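Local coordinates for hypothetical protein PA0115 (Pseudomonas aeruginosa, PDB 1XEB) that probably acts as an acyl-CoA-dependent N-acetyltransferase of the GNAT superfamily, at residues 7-12 with 46-51; 116-121 with 142-147. All blocks are in the same frame, centred on the assembly; numbering follows the deposited sequence.

Contact 1 (7-12 with 46-51); sequences CKHHAD and VGDTHH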
loop_
_atom_site.group_PDB
_atom_site.type_symbol
_atom_site.label_atom_id
_atom_site.label_comp_id
_atom_site.label_asym_id
_atom_site.label_seq_id
_atom_site.Cartn_x
_atom_site.Cartn_y
_atom_site.Cartn_z
ATOM N N CYS A 7 0.358 -10.805 6.643
ATOM C CA CYS A 7 0.031 -10.571 5.239
ATOM C C CYS A 7 -0.998 -11.600 4.837
ATOM O O CYS A 7 -0.665 -12.751 4.572
ATOM C CB CYS A 7 1.253 -10.710 4.342
ATOM S SG CYS A 7 0.845 -10.264 2.642
ATOM N N LYS A 8 -2.249 -11.174 4.773
ATOM C CA LYS A 8 -3.319 -12.086 4.457
ATOM C C LYS A 8 -4.017 -11.858 3.132
ATOM O O LYS A 8 -4.090 -10.739 2.613
ATOM C CB LYS A 8 -4.367 -12.046 5.578
ATOM C CG LYS A 8 -3.825 -12.387 6.963
ATOM C CD LYS A 8 -4.872 -12.198 8.086
ATOM C CE LYS A 8 -6.024 -13.193 7.995
ATOM N NZ LYS A 8 -6.970 -13.095 9.161
ATOM N N HIS A 9 -4.539 -12.953 2.601
ATOM C CA HIS A 9 -5.314 -12.943 1.376
ATOM C C HIS A 9 -6.634 -12.336 1.856
ATOM O O HIS A 9 -7.039 -12.559 3.003
ATOM C CB HIS A 9 -5.520 -14.384 0.905
ATOM C CG HIS A 9 -6.214 -14.503 -0.410
ATOM N ND1 HIS A 9 -7.548 -14.207 -0.576
ATOM C CD2 HIS A 9 -5.763 -14.911 -1.620
ATOM C CE1 HIS A 9 -7.892 -14.428 -1.833
ATOM N NE2 HIS A 9 -6.827 -14.856 -2.487
ATOM N N HIS A 10 -7.308 -11.576 1.003
ATOM C CA HIS A 10 -8.558 -10.957 1.414
ATOM C C HIS A 10 -9.630 -11.948 1.865
ATOM O O HIS A 10 -10.451 -11.622 2.718
ATOM C CB HIS A 10 -9.113 -10.092 0.284
ATOM C CG HIS A 10 -9.698 -10.875 -0.845
ATOM N ND1 HIS A 10 -11.006 -11.303 -0.851
ATOM C CD2 HIS A 10 -9.156 -11.304 -2.010
ATOM C CE1 HIS A 10 -11.248 -11.961 -1.971
ATOM N NE2 HIS A 10 -10.141 -11.977 -2.690
ATOM N N ALA A 11 -9.631 -13.148 1.293
ATOM C CA ALA A 11 -10.632 -14.145 1.644
ATOM C C ALA A 11 -10.485 -14.652 3.073
ATOM O O ALA A 11 -11.377 -15.319 3.584
ATOM C CB ALA A 11 -10.559 -15.308 0.680
ATOM N N ASP A 12 -9.359 -14.322 3.703
ATOM C CA ASP A 12 -9.067 -14.737 5.067
ATOM C C ASP A 12 -9.171 -13.608 6.094
ATOM O O ASP A 12 -8.873 -13.801 7.275
ATOM C CB ASP A 12 -7.672 -15.363 5.126
ATOM C CG ASP A 12 -7.586 -16.643 4.322
ATOM O OD1 ASP A 12 -8.491 -17.490 4.488
ATOM O OD2 ASP A 12 -6.630 -16.813 3.533
ATOM N N VAL A 46 -11.274 -8.842 -4.024
ATOM C CA VAL A 46 -11.356 -9.520 -5.316
ATOM C C VAL A 46 -10.043 -10.195 -5.658
ATOM O O VAL A 46 -9.004 -9.833 -5.106
ATOM C CB VAL A 46 -11.690 -8.535 -6.456
ATOM C CG1 VAL A 46 -13.106 -7.987 -6.276
ATOM C CG2 VAL A 46 -10.640 -7.405 -6.480
ATOM N N GLY A 47 -10.107 -11.158 -6.582
ATOM C CA GLY A 47 -8.933 -11.897 -7.014
ATOM C C GLY A 47 -8.065 -12.337 -5.850
ATOM O O GLY A 47 -8.537 -13.018 -4.932
ATOM N N ASP A 48 -6.792 -11.951 -5.885
ATOM C CA ASP A 48 -5.878 -12.310 -4.818
ATOM C C ASP A 48 -5.315 -11.087 -4.082
ATOM O O ASP A 48 -4.191 -11.110 -3.572
ATOM C CB ASP A 48 -4.732 -13.178 -5.359
ATOM C CG ASP A 48 -5.189 -14.587 -5.751
ATOM O OD1 ASP A 48 -5.881 -15.255 -4.945
ATOM O OD2 ASP A 48 -4.840 -15.028 -6.866
ATOM N N THR A 49 -6.089 -10.016 -4.014
ATOM C CA THR A 49 -5.601 -8.853 -3.304
ATOM C C THR A 49 -5.147 -9.243 -1.890
ATOM O O THR A 49 -5.894 -9.890 -1.136
ATOM C CB THR A 49 -6.677 -7.799 -3.167
ATOM O OG1 THR A 49 -7.091 -7.369 -4.460
ATOM C CG2 THR A 49 -6.150 -6.623 -2.392
ATOM N N HIS A 50 -3.923 -8.871 -1.525
ATOM C CA HIS A 50 -3.459 -9.174 -0.177
ATOM C C HIS A 50 -3.442 -7.918 0.678
ATOM O O HIS A 50 -3.513 -6.802 0.159
ATOM C CB HIS A 50 -2.073 -9.834 -0.200
ATOM C CG HIS A 50 -2.123 -11.312 -0.434
ATOM N ND1 HIS A 50 -2.621 -11.863 -1.592
ATOM C CD2 HIS A 50 -1.779 -12.355 0.359
ATOM C CE1 HIS A 50 -2.585 -13.181 -1.504
ATOM N NE2 HIS A 50 -2.079 -13.505 -0.329
ATOM N N HIS A 51 -3.370 -8.110 1.992
ATOM C CA HIS A 51 -3.349 -6.997 2.924
ATOM C C HIS A 51 -2.240 -7.180 3.968
ATOM O O HIS A 51 -2.278 -8.109 4.788
ATOM C CB HIS A 51 -4.721 -6.876 3.597
ATOM C CG HIS A 51 -5.849 -6.699 2.625
ATOM N ND1 HIS A 51 -6.339 -5.460 2.263
ATOM C CD2 HIS A 51 -6.535 -7.606 1.884
ATOM C CE1 HIS A 51 -7.273 -5.614 1.339
ATOM N NE2 HIS A 51 -7.409 -6.906 1.092
#
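His-9 and His-10, at the end of strand 4-9 on the edge of the mixed sheet of the GNAT fold, reach across to the turn leading into strand 50-56, and each ring grips a different oxygen there. The His-9 ring presents NE2 to OD1 of Asp-48 at 2.7 Å, with the oxygen close to the ring plane and the carboxylate turned 75° against it; OD1 receives the proton on its anti lone pair. His-10 sends NE2 to the carbonyl oxygen of Gly-47, 2.9 Å away and in the plane of the imidazole, although the nitrogen stands well above the carbonyl plane. The backbone of His-10 joins in: its N donates to Thr-49 O at 3.1 Å, nearly along the C=O axis.

The next layer is the antiparallel strand pairing. Lys-8 and His-51 form a hydrogen-bonded pair, its shorter bond running from His-51 N to Lys-8 O (2.8 Å). His-9 and His-50 follow as a non-hydrogen-bonded pair, with His-9 CA centred over the His-50 ring in a CH-pi contact, 3.7 Å from the centroid. The edge of the His-9 ring also turns toward that ring's face, in an offset edge-to-face arrangement with the planes at 72°.

Second-shell bonds fix the rotation of the His-9 and His-50 rings. With CG of His-9 anti to the backbone N (chi1 -175°), ND1 faces its own chain and accepts the N-H of Ala-11 (N to ND1 3.0 Å), while His-50 ND1 donates to Asp-48 O at 2.6 Å. The type II' turn from Val-46 to Thr-49 presents the acceptors. Since ND1 of His-9 accepts while NE2 donates, the bonding is consistent with a neutral ring protonated at NE2, which the Asp-48 carboxylate would probably polarise.

Contact 2 (116-121 with 142-147); sequences SAQAHL and IPHIGM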
loop_
_atom_site.group_PDB
_atom_site.type_symbol
_atom_site.label_atom_id
_atom_site.label_comp_id
_atom_site.label_asym_id
_atom_site.label_seq_id
_atom_site.Cartn_x
_atom_site.Cartn_y
_atom_site.Cartn_z
ATOM N N SER A 116 1.915 4.023 -7.572
ATOM C CA SER A 116 1.627 5.392 -7.949
ATOM C C SER A 116 2.188 6.203 -6.798
ATOM O O SER A 116 1.605 6.246 -5.710
ATOM C CB SER A 116 0.122 5.590 -8.051
ATOM O OG SER A 116 -0.197 6.954 -8.196
ATOM N N ALA A 117 3.333 6.830 -7.046
ATOM C CA ALA A 117 4.040 7.617 -6.037
ATOM C C ALA A 117 3.791 9.107 -6.136
ATOM O O ALA A 117 3.594 9.639 -7.223
ATOM C CB ALA A 117 5.536 7.352 -6.150
ATOM N N GLN A 118 3.811 9.790 -4.997
ATOM C CA GLN A 118 3.637 11.226 -5.034
ATOM C C GLN A 118 4.840 11.800 -5.795
ATOM O O GLN A 118 5.988 11.433 -5.554
ATOM C CB GLN A 118 3.561 11.806 -3.623
ATOM C CG GLN A 118 2.446 11.224 -2.780
ATOM C CD GLN A 118 1.924 12.205 -1.733
ATOM O OE1 GLN A 118 2.679 13.038 -1.210
ATOM N NE2 GLN A 118 0.627 12.102 -1.417
ATOM N N ALA A 119 4.556 12.683 -6.738
ATOM C CA ALA A 119 5.575 13.305 -7.563
ATOM C C ALA A 119 6.895 13.571 -6.849
ATOM O O ALA A 119 7.955 13.232 -7.377
ATOM C CB ALA A 119 5.034 14.596 -8.144
ATOM N N HIS A 120 6.839 14.155 -5.652
ATOM C CA HIS A 120 8.065 14.483 -4.930
ATOM C C HIS A 120 8.885 13.324 -4.345
ATOM O O HIS A 120 10.091 13.243 -4.600
ATOM C CB HIS A 120 7.795 15.540 -3.836
ATOM C CG HIS A 120 6.970 15.048 -2.687
ATOM N ND1 HIS A 120 5.605 15.226 -2.620
ATOM C CD2 HIS A 120 7.318 14.383 -1.559
ATOM C CE1 HIS A 120 5.148 14.692 -1.500
ATOM N NE2 HIS A 120 6.168 14.174 -0.840
ATOM N N LEU A 121 8.278 12.432 -3.571
ATOM C CA LEU A 121 9.071 11.338 -3.015
ATOM C C LEU A 121 9.436 10.324 -4.087
ATOM O O LEU A 121 9.388 9.114 -3.871
ATOM C CB LEU A 121 8.343 10.660 -1.841
ATOM C CG LEU A 121 6.819 10.719 -1.725
ATOM C CD1 LEU A 121 6.211 10.129 -2.972
ATOM C CD2 LEU A 121 6.350 9.956 -0.480
ATOM N N ILE A 142 -2.840 16.506 -6.218
ATOM C CA ILE A 142 -1.482 16.269 -5.741
ATOM C C ILE A 142 -0.732 15.559 -6.857
ATOM O O ILE A 142 -1.171 14.522 -7.349
ATOM C CB ILE A 142 -1.442 15.344 -4.521
ATOM C CG1 ILE A 142 -2.148 15.986 -3.323
ATOM C CG2 ILE A 142 0.012 15.034 -4.185
ATOM C CD1 ILE A 142 -1.290 16.994 -2.561
ATOM N N PRO A 143 0.416 16.104 -7.272
ATOM C CA PRO A 143 1.149 15.428 -8.348
ATOM C C PRO A 143 1.715 14.061 -7.977
ATOM O O PRO A 143 2.374 13.898 -6.953
ATOM C CB PRO A 143 2.223 16.445 -8.737
ATOM C CG PRO A 143 2.362 17.310 -7.519
ATOM C CD PRO A 143 0.958 17.448 -7.017
ATOM N N HIS A 144 1.430 13.082 -8.834
ATOM C CA HIS A 144 1.863 11.702 -8.667
ATOM C C HIS A 144 2.557 11.260 -9.939
ATOM O O HIS A 144 2.475 11.924 -10.963
ATOM C CB HIS A 144 0.668 10.778 -8.432
ATOM C CG HIS A 144 0.175 10.771 -7.023
ATOM N ND1 HIS A 144 -0.316 11.896 -6.402
ATOM C CD2 HIS A 144 0.077 9.765 -6.118
ATOM C CE1 HIS A 144 -0.701 11.584 -5.176
ATOM N NE2 HIS A 144 -0.474 10.296 -4.979
ATOM N N ILE A 145 3.214 10.116 -9.874
ATOM C CA ILE A 145 3.931 9.601 -11.014
ATOM C C ILE A 145 4.024 8.094 -10.832
ATOM O O ILE A 145 4.363 7.612 -9.766
ATOM C CB ILE A 145 5.341 10.262 -11.086
ATOM C CG1 ILE A 145 6.099 9.792 -12.315
ATOM C CG2 ILE A 145 6.136 9.949 -9.825
ATOM C CD1 ILE A 145 7.350 10.628 -12.570
ATOM N N GLY A 146 3.688 7.348 -11.871
ATOM C CA GLY A 146 3.746 5.909 -11.764
ATOM C C GLY A 146 5.159 5.406 -11.928
ATOM O O GLY A 146 5.877 5.815 -12.837
HETATM N N MSE A 147 5.547 4.489 -11.050
HETATM C CA MSE A 147 6.880 3.919 -11.070
HETATM C C MSE A 147 6.796 2.412 -10.970
HETATM O O MSE A 147 5.910 1.880 -10.291
HETATM C CB MSE A 147 7.690 4.461 -9.884
HETATM C CG MSE A 147 7.658 5.978 -9.760
HETATM SE SE MSE A 147 8.743 6.677 -8.300
HETATM C CE MSE A 147 10.474 6.466 -9.151
HETATM O O HOH W 1 -1.182 9.920 -2.293
HETATM O O HOH W 2 4.267 15.514 -5.013
#
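Ala-117 and Ile-145 form the hydrogen-bonded pair of an antiparallel beta pairing in the GNAT fold, joining strand 113-118 to strand 142-149. Their backbones exchange two bonds, Ala-117 N to Ile-145 O at 3.0 Å and Ile-145 N to Ala-117 O at 2.7 Å. This is the tightly packed part: the Ala-117 methyl meets the selenium of Met-147 at 3.9 Å, Tyr-125 of helix 122-126 touches both residues, and Ile-145 CG2 reaches Ala-119 CA. Past the strand end, Ala-119 N comes to 2.5 Å from Pro-143 O, shorter than a normal hydrogen bond, so the spacing there is doubtful.

Where Gln-118 pairs with His-144, by contrast, water enters the contact. Gln-118 CA stands over the centre of the His-144 ring in a CH-pi contact, and the two side chains run side by side in the same direction, amide and ring planes 72° apart. His-144 CG lies anti to its carbonyl carbon (chi1 -81°), and ND1 can thereby donate back to Ile-142 O at 2.9 Å, fixing the ring's rotation. Ser-116 OG approaches CD2 of the ring obliquely, and its hydroxyl is bonded to Tyr-137 and Glu-139. One water donates to Pro-143 O and binds His-120; another, in the ring plane, joins His-144 NE2 at 2.8 Å to Gln-118 NE2 at 3.0 Å.

Overall arrangement
Contacts 1 and 2 are antiparallel pairings at well-separated places in one mixed sheet. Contact 1 joins strand 4-9 to strand 50-56, while contact 2 joins strand 113-118 to strand 142-149; strands 59-67 and 76-83 connect them through the sheet. Their centres lie 25 Å apart, on opposite sides of the chain's centre, and their nearest atoms are about 14 Å apart. Contact 1 closes along the chain before contact 2 opens. In GNAT enzymes acyl-CoA generally lies where two parallel central strands splay apart, here probably 76-83 and 113-118. Contact 2 is built on the second of these and contact 1 lies further off in the sheet; no bound cofactor marks the site here.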